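Local coordinates for mandelate racemase / muconate lactonizing enzyme, C-terminal domain protein (Pseudovibrio sp. JE062, PDB 4JHM) that is of unknown function but belongs to the enolase superfamily, joining an N-terminal capping domain to a TIM-barrel-type domain, at residues Tyr14-Glu19 / Asn37-Leu42; Phe62-Ile67 / Ala368-Tyr373; Lys133-Ala138 / Glu345-Ala350; Asn321-Phe326 / Thr338-Asp343. All coordinates share one frame; numbering follows the deposited sequence.

Contact 1: Tyr14-Glu19 / Asn37-Leu42; sequences YALADE and NNIVRL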
# COMPACT_ATOMS: atom_id res chain seq x y z
N TYR A 14 -15.63 26.96 -39.92
CA TYR A 14 -17.07 26.89 -40.10
C TYR A 14 -17.78 26.36 -38.85
O TYR A 14 -17.24 25.55 -38.10
CB TYR A 14 -17.42 26.00 -41.29
CG TYR A 14 -16.92 26.54 -42.60
CD1 TYR A 14 -17.63 27.51 -43.29
CD2 TYR A 14 -15.73 26.09 -43.15
CE1 TYR A 14 -17.17 28.02 -44.49
CE2 TYR A 14 -15.26 26.58 -44.36
CZ TYR A 14 -15.99 27.55 -45.02
OH TYR A 14 -15.53 28.05 -46.21
N ALA A 15 -19.00 26.85 -38.65
CA ALA A 15 -19.87 26.34 -37.60
C ALA A 15 -21.26 26.23 -38.20
O ALA A 15 -21.93 27.25 -38.44
CB ALA A 15 -19.86 27.26 -36.40
N LEU A 16 -21.70 25.00 -38.46
CA LEU A 16 -22.96 24.77 -39.14
C LEU A 16 -23.90 23.91 -38.32
O LEU A 16 -23.49 23.28 -37.35
CB LEU A 16 -22.72 24.14 -40.52
CG LEU A 16 -21.75 22.97 -40.62
CD1 LEU A 16 -22.11 22.08 -41.80
CD2 LEU A 16 -20.31 23.46 -40.75
N ALA A 17 -25.17 23.89 -38.72
CA ALA A 17 -26.21 23.15 -38.02
C ALA A 17 -27.45 23.05 -38.91
O ALA A 17 -27.48 23.61 -40.00
CB ALA A 17 -26.55 23.83 -36.70
N ASP A 18 -28.47 22.34 -38.43
CA ASP A 18 -29.71 22.14 -39.17
C ASP A 18 -30.91 22.38 -38.26
O ASP A 18 -31.17 21.60 -37.34
CB ASP A 18 -29.76 20.73 -39.76
CG ASP A 18 -30.99 20.49 -40.63
OD1 ASP A 18 -32.09 20.32 -40.07
OD2 ASP A 18 -30.86 20.46 -41.87
N GLU A 19 -31.64 23.46 -38.52
CA GLU A 19 -32.82 23.81 -37.72
C GLU A 19 -33.84 22.67 -37.72
O GLU A 19 -34.52 22.44 -36.72
CB GLU A 19 -33.47 25.09 -38.26
CG GLU A 19 -32.58 26.32 -38.18
CD GLU A 19 -33.23 27.56 -38.79
OE1 GLU A 19 -32.97 28.67 -38.29
OE2 GLU A 19 -33.99 27.43 -39.78
N ASN A 37 -21.72 21.60 -35.59
CA ASN A 37 -20.47 21.00 -36.06
C ASN A 37 -19.47 22.11 -36.37
O ASN A 37 -19.82 23.11 -37.01
CB ASN A 37 -20.73 20.15 -37.29
CG ASN A 37 -19.58 19.20 -37.60
OD1 ASN A 37 -18.52 19.26 -36.98
ND2 ASN A 37 -19.79 18.32 -38.57
N ASN A 38 -18.23 21.94 -35.92
CA ASN A 38 -17.17 22.91 -36.18
C ASN A 38 -16.14 22.32 -37.13
O ASN A 38 -15.51 21.32 -36.81
CB ASN A 38 -16.49 23.31 -34.87
CG ASN A 38 -17.48 23.83 -33.85
OD1 ASN A 38 -18.00 24.94 -34.00
ND2 ASN A 38 -17.73 23.05 -32.81
N ILE A 39 -15.98 22.94 -38.29
CA ILE A 39 -15.06 22.40 -39.28
C ILE A 39 -13.87 23.32 -39.52
O ILE A 39 -14.03 24.52 -39.74
CB ILE A 39 -15.77 22.15 -40.62
CG1 ILE A 39 -16.74 20.97 -40.49
CG2 ILE A 39 -14.76 21.87 -41.71
CD1 ILE A 39 -17.59 20.73 -41.72
N VAL A 40 -12.68 22.72 -39.48
CA VAL A 40 -11.45 23.40 -39.85
C VAL A 40 -10.97 22.85 -41.19
O VAL A 40 -10.70 21.66 -41.30
CB VAL A 40 -10.33 23.17 -38.82
CG1 VAL A 40 -9.04 23.80 -39.29
CG2 VAL A 40 -10.73 23.72 -37.46
N ARG A 41 -10.87 23.72 -42.19
CA ARG A 41 -10.35 23.33 -43.49
C ARG A 41 -9.00 24.00 -43.75
O ARG A 41 -8.94 25.22 -43.87
CB ARG A 41 -11.33 23.68 -44.61
CG ARG A 41 -11.26 22.72 -45.78
CD ARG A 41 -11.22 23.42 -47.12
NE ARG A 41 -12.53 23.88 -47.57
CZ ARG A 41 -12.86 24.08 -48.84
NH1 ARG A 41 -11.97 23.86 -49.80
NH2 ARG A 41 -14.07 24.50 -49.16
N LEU A 42 -7.94 23.21 -43.82
CA LEU A 42 -6.60 23.74 -44.03
C LEU A 42 -6.21 23.64 -45.50
O LEU A 42 -6.49 22.64 -46.15
CB LEU A 42 -5.58 22.98 -43.19
CG LEU A 42 -5.78 22.97 -41.68
CD1 LEU A 42 -4.81 21.99 -41.04
CD2 LEU A 42 -5.59 24.36 -41.09
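The ring of Y14 meets the other strand obliquely through the carbonyl oxygen of I39, with Y14 CD2 4.1 Å from I39 O. The flat amide of N38 touches the methyl of A15, and N38 OD1 lies 3.8 Å from A15 CB. Its other end, ND2, is held by S56 OG and T54 O on the next strand. The two backbones run antiparallel. Y14 and I39 form a hydrogen-bonded pair: Y14 N donates to I39 O over 2.9 Å, and I39 N returns the bond to Y14 O. A15 and N38 follow as a non-hydrogen-bonded pair. L16 and N37 bond again, and N37 N reaches L16 O at 3.0 Å. These are two inner strands of the four-stranded antiparallel sheet of the N-terminal domain. A15 also bonds through its backbone to F370 and A371 on the outer strand 369-376. Y14, L16, N37 and I39 share one face of the sheet. L16 CG sits between the backbone N and the carbonyl carbon (chi1 46°). CD2 then leans over the neighbouring strand, 3.8 Å from N37 O and 4.0 Å from I39 CD1.

Contact 2: Phe62-Ile67 / Ala368-Tyr373; sequences FDRCII and ASFASY
R64 and A371 bring the two backbones closest, with their CA atoms 7.4 Å apart. The segment 62-67 leads into helix 65-73, while the segment 368-373 turns a corner at F370 and enters the sheet. The motif is a helix start laid on the edge strand, within this chain, of the antiparallel N-terminal-domain sheet. D63 caps the helix weakly, its carboxylate accepting from C65 N and I66 N; D63 OD2 is also bonded to S56 OG. The F370 ring carries much of the contact. A chi1 of 53° tucks F370 CG over its own backbone, which sets the ring against F62 and D63. F62 CB approaches this ring obliquely, 3.4 Å from F370 CZ. The F62 and F370 rings are nearly parallel, planes 21° apart, but slide past each other with centroids 5.6 Å apart. D63 O lies at the F370 edge, in the ring plane. R64 CG reaches the same ring near its plane, and F370 CD1 lies over one face of the guanidinium. The helix start also packs on a second subunit, C65 against C65 of that copy. Deeper in, I67 CD1 rests 4.1 Å from A371 CB, and I67 CG1 lies 4.4 Å from Y373 CD2.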
# COMPACT_ATOMS: atom_id res chain seq x y z
N PHE A 62 -27.25 27.63 -31.26
CA PHE A 62 -26.09 26.93 -31.78
C PHE A 62 -24.83 27.61 -31.26
O PHE A 62 -24.86 28.77 -30.86
CB PHE A 62 -26.10 26.90 -33.31
CG PHE A 62 -27.26 26.15 -33.89
CD1 PHE A 62 -27.37 24.77 -33.69
CD2 PHE A 62 -28.23 26.80 -34.63
CE1 PHE A 62 -28.44 24.07 -34.22
CE2 PHE A 62 -29.30 26.11 -35.17
CZ PHE A 62 -29.40 24.74 -34.96
N ASP A 63 -23.72 26.88 -31.29
CA ASP A 63 -22.53 27.26 -30.53
C ASP A 63 -21.49 28.00 -31.36
O ASP A 63 -21.05 27.51 -32.40
CB ASP A 63 -21.90 26.00 -29.94
CG ASP A 63 -20.77 26.30 -28.99
OD1 ASP A 63 -20.93 27.20 -28.13
OD2 ASP A 63 -19.73 25.63 -29.09
N ARG A 64 -21.09 29.18 -30.89
CA ARG A 64 -19.94 29.89 -31.46
C ARG A 64 -18.72 29.82 -30.52
O ARG A 64 -17.67 30.38 -30.82
CB ARG A 64 -20.28 31.35 -31.74
CG ARG A 64 -21.48 31.58 -32.65
CD ARG A 64 -21.74 33.07 -32.81
NE ARG A 64 -23.09 33.34 -33.31
CZ ARG A 64 -23.37 33.81 -34.52
NH1 ARG A 64 -24.64 34.02 -34.86
NH2 ARG A 64 -22.41 34.08 -35.39
N CYS A 65 -18.87 29.14 -29.38
CA CYS A 65 -17.79 29.00 -28.40
C CYS A 65 -16.53 28.39 -29.00
O CYS A 65 -15.43 28.93 -28.84
CB CYS A 65 -18.25 28.12 -27.23
SG CYS A 65 -17.00 27.88 -25.95
N ILE A 66 -16.69 27.25 -29.65
CA ILE A 66 -15.58 26.57 -30.29
C ILE A 66 -15.01 27.41 -31.43
O ILE A 66 -13.85 27.81 -31.39
CB ILE A 66 -16.00 25.18 -30.81
CG1 ILE A 66 -16.24 24.22 -29.64
CG2 ILE A 66 -14.95 24.61 -31.76
CD1 ILE A 66 -15.01 23.92 -28.81
N ILE A 67 -15.82 27.70 -32.45
CA ILE A 67 -15.33 28.45 -33.61
C ILE A 67 -14.58 29.72 -33.21
O ILE A 67 -13.65 30.15 -33.90
CB ILE A 67 -16.46 28.82 -34.59
CG1 ILE A 67 -15.87 29.20 -35.95
CG2 ILE A 67 -17.29 29.97 -34.02
CD1 ILE A 67 -16.87 29.23 -37.08
N ALA A 368 -25.30 25.99 -44.52
CA ALA A 368 -25.68 25.69 -43.14
C ALA A 368 -24.86 26.48 -42.13
O ALA A 368 -25.13 26.44 -40.93
CB ALA A 368 -25.56 24.20 -42.86
N SER A 369 -23.85 27.20 -42.62
CA SER A 369 -22.88 27.85 -41.74
C SER A 369 -23.38 29.20 -41.22
O SER A 369 -23.49 30.16 -41.98
CB SER A 369 -21.56 28.03 -42.49
OG SER A 369 -20.56 28.57 -41.65
N PHE A 370 -23.68 29.25 -39.93
CA PHE A 370 -24.12 30.49 -39.29
C PHE A 370 -22.94 31.35 -38.83
O PHE A 370 -23.12 32.47 -38.35
CB PHE A 370 -25.05 30.19 -38.10
CG PHE A 370 -24.46 29.23 -37.10
CD1 PHE A 370 -23.63 29.68 -36.09
CD2 PHE A 370 -24.73 27.87 -37.19
CE1 PHE A 370 -23.08 28.79 -35.18
CE2 PHE A 370 -24.19 26.99 -36.28
CZ PHE A 370 -23.36 27.45 -35.28
N ALA A 371 -21.72 30.81 -38.98
CA ALA A 371 -20.50 31.56 -38.66
C ALA A 371 -19.31 30.98 -39.41
O ALA A 371 -19.16 29.77 -39.52
CB ALA A 371 -20.24 31.53 -37.17
N SER A 372 -18.45 31.86 -39.94
CA SER A 372 -17.25 31.42 -40.63
C SER A 372 -16.17 32.50 -40.66
O SER A 372 -16.46 33.69 -40.63
CB SER A 372 -17.59 31.01 -42.06
OG SER A 372 -17.97 32.13 -42.83
N TYR A 373 -14.92 32.05 -40.70
CA TYR A 373 -13.78 32.96 -40.86
C TYR A 373 -12.89 32.46 -41.99
O TYR A 373 -13.05 31.34 -42.48
CB TYR A 373 -12.97 33.05 -39.57
CG TYR A 373 -13.71 33.72 -38.43
CD1 TYR A 373 -14.10 35.05 -38.51
CD2 TYR A 373 -14.01 33.02 -37.27
CE1 TYR A 373 -14.77 35.66 -37.47
CE2 TYR A 373 -14.68 33.63 -36.22
CZ TYR A 373 -15.06 34.95 -36.33
OH TYR A 373 -15.73 35.56 -35.30

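Contact 3: Lys133-Ala138 / Glu345-Ala350; sequences KIKSYA and EGYVHA
K133 stretches over one face of the Y347 ring. With chi1 at 67° its CG folds in above the strand backbone, and the rest of the chain is extended. K133 CE therefore makes a CH-pi contact, and K133 NZ a cation-pi contact 4.3 Å from the Y347 ring centroid, only 9° off the ring normal. K133 also runs alongside H349, with K133 CD 3.6 Å from H349 CE1; H349 NE2 is bonded to D343. From the opposite side of the ring, K135 bends at chi2 and chi4 and comes in obliquely. Its NZ makes a weak hydrogen bond to Y347 OH at 3.3 Å. E345 CB lies at the ring edge. The fold here is a TIM-type barrel: strand 133-139 runs parallel to its neighbours 163-167 and 323-326, and the short strand 347-349 joins it antiparallel. I134 N bonds to V348 O, and V348 N to I134 O at 2.9 Å. Further along, S136 N donates to G346 O at 3.0 Å. G346 has a positive phi of 103°, a conformation suited to glycine. On the face turned to helix 304-316, I134 CG2 packs 3.5 Å from V348 CG1, and both residues touch L311.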
# COMPACT_ATOMS: atom_id res chain seq x y z
N LYS A 133 -12.30 -3.10 -41.36
CA LYS A 133 -13.69 -2.97 -40.89
C LYS A 133 -13.79 -3.35 -39.42
O LYS A 133 -12.86 -3.94 -38.87
CB LYS A 133 -14.62 -3.85 -41.72
CG LYS A 133 -14.40 -5.34 -41.54
CD LYS A 133 -15.44 -6.15 -42.31
CE LYS A 133 -15.22 -7.64 -42.15
NZ LYS A 133 -16.12 -8.43 -43.03
N ILE A 134 -14.92 -3.04 -38.79
CA ILE A 134 -15.11 -3.34 -37.37
C ILE A 134 -16.58 -3.34 -36.94
O ILE A 134 -17.40 -2.61 -37.49
CB ILE A 134 -14.34 -2.34 -36.50
CG1 ILE A 134 -14.66 -2.54 -35.02
CG2 ILE A 134 -14.70 -0.91 -36.90
CD1 ILE A 134 -14.01 -1.53 -34.11
N LYS A 135 -16.92 -4.17 -35.95
CA LYS A 135 -18.27 -4.23 -35.39
C LYS A 135 -18.69 -2.87 -34.85
O LYS A 135 -17.96 -2.26 -34.08
CB LYS A 135 -18.34 -5.24 -34.24
CG LYS A 135 -18.35 -6.69 -34.67
CD LYS A 135 -19.77 -7.23 -34.75
CE LYS A 135 -19.84 -8.45 -35.64
NZ LYS A 135 -18.89 -9.52 -35.22
N SER A 136 -19.87 -2.41 -35.25
CA SER A 136 -20.44 -1.18 -34.71
C SER A 136 -21.57 -1.49 -33.74
O SER A 136 -22.10 -2.59 -33.72
CB SER A 136 -20.96 -0.30 -35.84
OG SER A 136 -22.00 -0.95 -36.56
N TYR A 137 -21.93 -0.50 -32.93
CA TYR A 137 -23.18 -0.57 -32.17
C TYR A 137 -24.02 0.67 -32.45
O TYR A 137 -23.50 1.76 -32.67
CB TYR A 137 -22.91 -0.71 -30.66
CG TYR A 137 -22.18 0.46 -30.03
CD1 TYR A 137 -22.87 1.58 -29.59
CD2 TYR A 137 -20.80 0.42 -29.84
CE1 TYR A 137 -22.20 2.65 -29.01
CE2 TYR A 137 -20.13 1.47 -29.25
CZ TYR A 137 -20.83 2.58 -28.84
OH TYR A 137 -20.15 3.63 -28.27
N ALA A 138 -25.34 0.48 -32.47
CA ALA A 138 -26.26 1.60 -32.63
C ALA A 138 -26.35 2.35 -31.31
O ALA A 138 -26.75 1.78 -30.29
CB ALA A 138 -27.62 1.09 -33.06
N GLU A 345 -24.12 -7.04 -42.02
CA GLU A 345 -23.46 -8.00 -41.14
C GLU A 345 -23.09 -7.40 -39.79
O GLU A 345 -22.69 -8.12 -38.87
CB GLU A 345 -22.21 -8.56 -41.81
CG GLU A 345 -22.48 -9.40 -43.05
CD GLU A 345 -21.40 -10.43 -43.31
OE1 GLU A 345 -21.65 -11.38 -44.08
OE2 GLU A 345 -20.29 -10.29 -42.74
N GLY A 346 -23.23 -6.08 -39.66
CA GLY A 346 -22.95 -5.38 -38.41
C GLY A 346 -21.61 -4.66 -38.42
O GLY A 346 -21.15 -4.17 -37.38
N TYR A 347 -21.00 -4.58 -39.60
CA TYR A 347 -19.67 -3.99 -39.75
C TYR A 347 -19.71 -2.61 -40.39
O TYR A 347 -20.41 -2.39 -41.37
CB TYR A 347 -18.77 -4.90 -40.59
CG TYR A 347 -18.47 -6.23 -39.95
CD1 TYR A 347 -17.40 -6.38 -39.07
CD2 TYR A 347 -19.24 -7.34 -40.23
CE1 TYR A 347 -17.13 -7.61 -38.49
CE2 TYR A 347 -18.98 -8.57 -39.66
CZ TYR A 347 -17.92 -8.70 -38.79
OH TYR A 347 -17.67 -9.92 -38.22
N VAL A 348 -18.95 -1.68 -39.81
CA VAL A 348 -18.70 -0.40 -40.45
C VAL A 348 -17.37 -0.49 -41.19
O VAL A 348 -16.41 -1.07 -40.68
CB VAL A 348 -18.61 0.74 -39.41
CG1 VAL A 348 -17.32 0.64 -38.62
CG2 VAL A 348 -18.70 2.09 -40.10
N HIS A 349 -17.31 0.07 -42.40
CA HIS A 349 -16.12 -0.03 -43.24
C HIS A 349 -15.35 1.28 -43.33
O HIS A 349 -15.94 2.36 -43.33
CB HIS A 349 -16.50 -0.48 -44.65
CG HIS A 349 -16.94 -1.91 -44.72
ND1 HIS A 349 -16.05 -2.94 -44.95
CD2 HIS A 349 -18.16 -2.48 -44.58
CE1 HIS A 349 -16.71 -4.09 -44.96
NE2 HIS A 349 -17.99 -3.84 -44.73
N ALA A 350 -14.03 1.18 -43.43
CA ALA A 350 -13.19 2.34 -43.68
C ALA A 350 -13.61 2.96 -45.00
O ALA A 350 -13.80 2.25 -45.98
CB ALA A 350 -11.73 1.93 -43.74

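Contact 4: Asn321-Phe326 / Thr338-Asp343; sequences NFFEQF and TQIRTD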
# COMPACT_ATOMS: atom_id res chain seq x y z
N ASN A 321 -13.26 -2.91 -29.60
CA ASN A 321 -14.24 -3.86 -30.14
C ASN A 321 -15.28 -3.23 -31.04
O ASN A 321 -15.80 -3.90 -31.93
CB ASN A 321 -14.97 -4.59 -29.02
CG ASN A 321 -14.05 -5.46 -28.18
OD1 ASN A 321 -13.14 -6.10 -28.70
ND2 ASN A 321 -14.31 -5.49 -26.89
N PHE A 322 -15.62 -1.97 -30.81
CA PHE A 322 -16.73 -1.35 -31.55
C PHE A 322 -16.47 0.05 -32.09
O PHE A 322 -15.56 0.76 -31.65
CB PHE A 322 -17.99 -1.30 -30.69
CG PHE A 322 -18.45 -2.64 -30.20
CD1 PHE A 322 -19.20 -3.47 -31.02
CD2 PHE A 322 -18.15 -3.07 -28.92
CE1 PHE A 322 -19.64 -4.70 -30.58
CE2 PHE A 322 -18.58 -4.31 -28.46
CZ PHE A 322 -19.32 -5.12 -29.30
N PHE A 323 -17.29 0.43 -33.06
CA PHE A 323 -17.35 1.79 -33.58
C PHE A 323 -18.74 2.30 -33.25
O PHE A 323 -19.74 1.70 -33.64
CB PHE A 323 -17.15 1.79 -35.10
CG PHE A 323 -17.64 3.03 -35.79
CD1 PHE A 323 -18.94 3.12 -36.24
CD2 PHE A 323 -16.79 4.10 -36.00
CE1 PHE A 323 -19.39 4.26 -36.88
CE2 PHE A 323 -17.24 5.25 -36.64
CZ PHE A 323 -18.54 5.32 -37.08
N GLU A 324 -18.80 3.40 -32.51
CA GLU A 324 -20.07 3.98 -32.11
C GLU A 324 -20.78 4.56 -33.34
O GLU A 324 -20.27 5.47 -33.99
CB GLU A 324 -19.86 5.06 -31.06
CG GLU A 324 -21.14 5.72 -30.57
CD GLU A 324 -20.93 6.56 -29.32
OE1 GLU A 324 -21.92 6.74 -28.58
OE2 GLU A 324 -19.80 7.02 -29.08
N GLN A 325 -21.95 4.01 -33.65
CA GLN A 325 -22.73 4.48 -34.79
C GLN A 325 -24.10 4.93 -34.31
O GLN A 325 -24.96 4.11 -33.98
CB GLN A 325 -22.90 3.36 -35.82
CG GLN A 325 -23.77 3.75 -37.00
CD GLN A 325 -23.04 4.62 -38.00
OE1 GLN A 325 -23.24 5.84 -38.03
NE2 GLN A 325 -22.19 4.01 -38.80
N PHE A 326 -24.31 6.24 -34.27
CA PHE A 326 -25.61 6.77 -33.93
C PHE A 326 -26.59 6.46 -35.07
O PHE A 326 -26.28 6.66 -36.24
CB PHE A 326 -25.56 8.28 -33.68
CG PHE A 326 -26.88 8.85 -33.27
CD1 PHE A 326 -27.24 8.89 -31.93
CD2 PHE A 326 -27.78 9.31 -34.22
CE1 PHE A 326 -28.47 9.41 -31.54
CE2 PHE A 326 -29.00 9.83 -33.84
CZ PHE A 326 -29.35 9.87 -32.50
N THR A 338 -19.96 11.75 -48.18
CA THR A 338 -19.51 10.46 -47.69
C THR A 338 -20.50 9.92 -46.67
O THR A 338 -21.06 10.68 -45.88
CB THR A 338 -18.14 10.57 -47.01
OG1 THR A 338 -17.19 11.11 -47.93
CG2 THR A 338 -17.67 9.20 -46.52
N GLN A 339 -20.70 8.61 -46.66
CA GLN A 339 -21.61 7.99 -45.70
C GLN A 339 -21.00 6.76 -45.04
O GLN A 339 -20.86 5.70 -45.65
CB GLN A 339 -22.92 7.60 -46.39
CG GLN A 339 -23.73 8.80 -46.87
CD GLN A 339 -25.07 8.40 -47.45
OE1 GLN A 339 -26.07 9.08 -47.26
NE2 GLN A 339 -25.09 7.28 -48.18
N ILE A 340 -20.64 6.90 -43.77
CA ILE A 340 -20.15 5.78 -42.99
C ILE A 340 -21.32 5.11 -42.28
O ILE A 340 -21.64 5.44 -41.15
CB ILE A 340 -19.09 6.23 -41.96
CG1 ILE A 340 -17.91 6.88 -42.69
CG2 ILE A 340 -18.62 5.04 -41.14
CD1 ILE A 340 -16.81 7.38 -41.78
N ARG A 341 -21.97 4.18 -42.98
CA ARG A 341 -23.11 3.48 -42.43
C ARG A 341 -22.73 2.05 -42.04
O ARG A 341 -21.60 1.63 -42.25
CB ARG A 341 -24.25 3.46 -43.45
CG ARG A 341 -24.55 4.83 -44.03
CD ARG A 341 -25.89 4.89 -44.73
NE ARG A 341 -26.48 6.22 -44.59
CZ ARG A 341 -27.69 6.56 -45.04
NH1 ARG A 341 -28.45 5.67 -45.67
NH2 ARG A 341 -28.14 7.79 -44.85
N THR A 342 -23.68 1.33 -41.46
CA THR A 342 -23.43 -0.01 -40.95
C THR A 342 -24.05 -1.04 -41.88
O THR A 342 -25.25 -1.01 -42.14
CB THR A 342 -24.00 -0.17 -39.53
OG1 THR A 342 -23.25 0.65 -38.61
CG2 THR A 342 -23.95 -1.62 -39.07
N ASP A 343 -23.23 -1.96 -42.39
CA ASP A 343 -23.70 -2.93 -43.38
C ASP A 343 -24.58 -4.01 -42.73
O ASP A 343 -24.83 -3.98 -41.53
CB ASP A 343 -22.53 -3.54 -44.15
CG ASP A 343 -21.78 -4.59 -43.35
OD1 ASP A 343 -22.29 -5.02 -42.30
OD2 ASP A 343 -20.68 -4.99 -43.79
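One hydrogen bond joins the two segments. Q325 NE2 donates to I340 O over 2.8 Å, with an angle of 148° at the hydrogen. The donor is tilted 33° from the I340 carbonyl plane, and the oxygen lies somewhat out of the Q325 amide plane. Q325 starts with CG anti to the backbone N and then bends at chi2 (77°), which swings the amide round to the I340 carbonyl. The bond gives the buried amide nitrogen a loop carbonyl as acceptor.

Van der Waals contacts accompany this bond. Q325 runs alongside T342 with the two chains heading opposite ways, and Q325 CG is 3.5 Å from T342 OG1. The T342 hydroxyl finds its hydrogen-bond partner in S136 OG on strand 133-139. The F323 side chain lies roughly perpendicular to that of I340. F323 CZ is 4.1 Å from I340 CG2, which comes to the ring obliquely. The carboxamide carbon Q325 CD lies at the edge of the F323 ring, in its plane. V348 packs against both F323 and I340, and helix 304-316 adds L311 beside F323.

Charged groups lie to the sides. R341 is turned away and forms a salt bridge with E333, while E324, on the other side of the strand from F323 and Q325, pairs with K165. This is the last parallel strand of a TIM-type barrel, its F323 and Q325 side packed by the preceding helix and the loop that follows.

Overall arrangement
From the N terminus, contact 1 closes first: strand 8-16 is followed by a loop of 17 residues and by strand 34-44, its antiparallel neighbour. Contact 2 opens next and ends near the C terminus, so its loop holds the whole barrel. It brings strand 369-376 back to the N-terminal-domain sheet, where it lies beside strand 8-16, and the two contacts touch. Contact 3 is nested inside contact 2 and joins strand 133-139 to strand 347-349. Contact 4 is nested inside contact 3 and folds the loop 338-343 onto strand 323-326; these two also touch. The barrel pair lies apart from the sheet pair, with centres of contacts 2 and 3 about 31 Å apart.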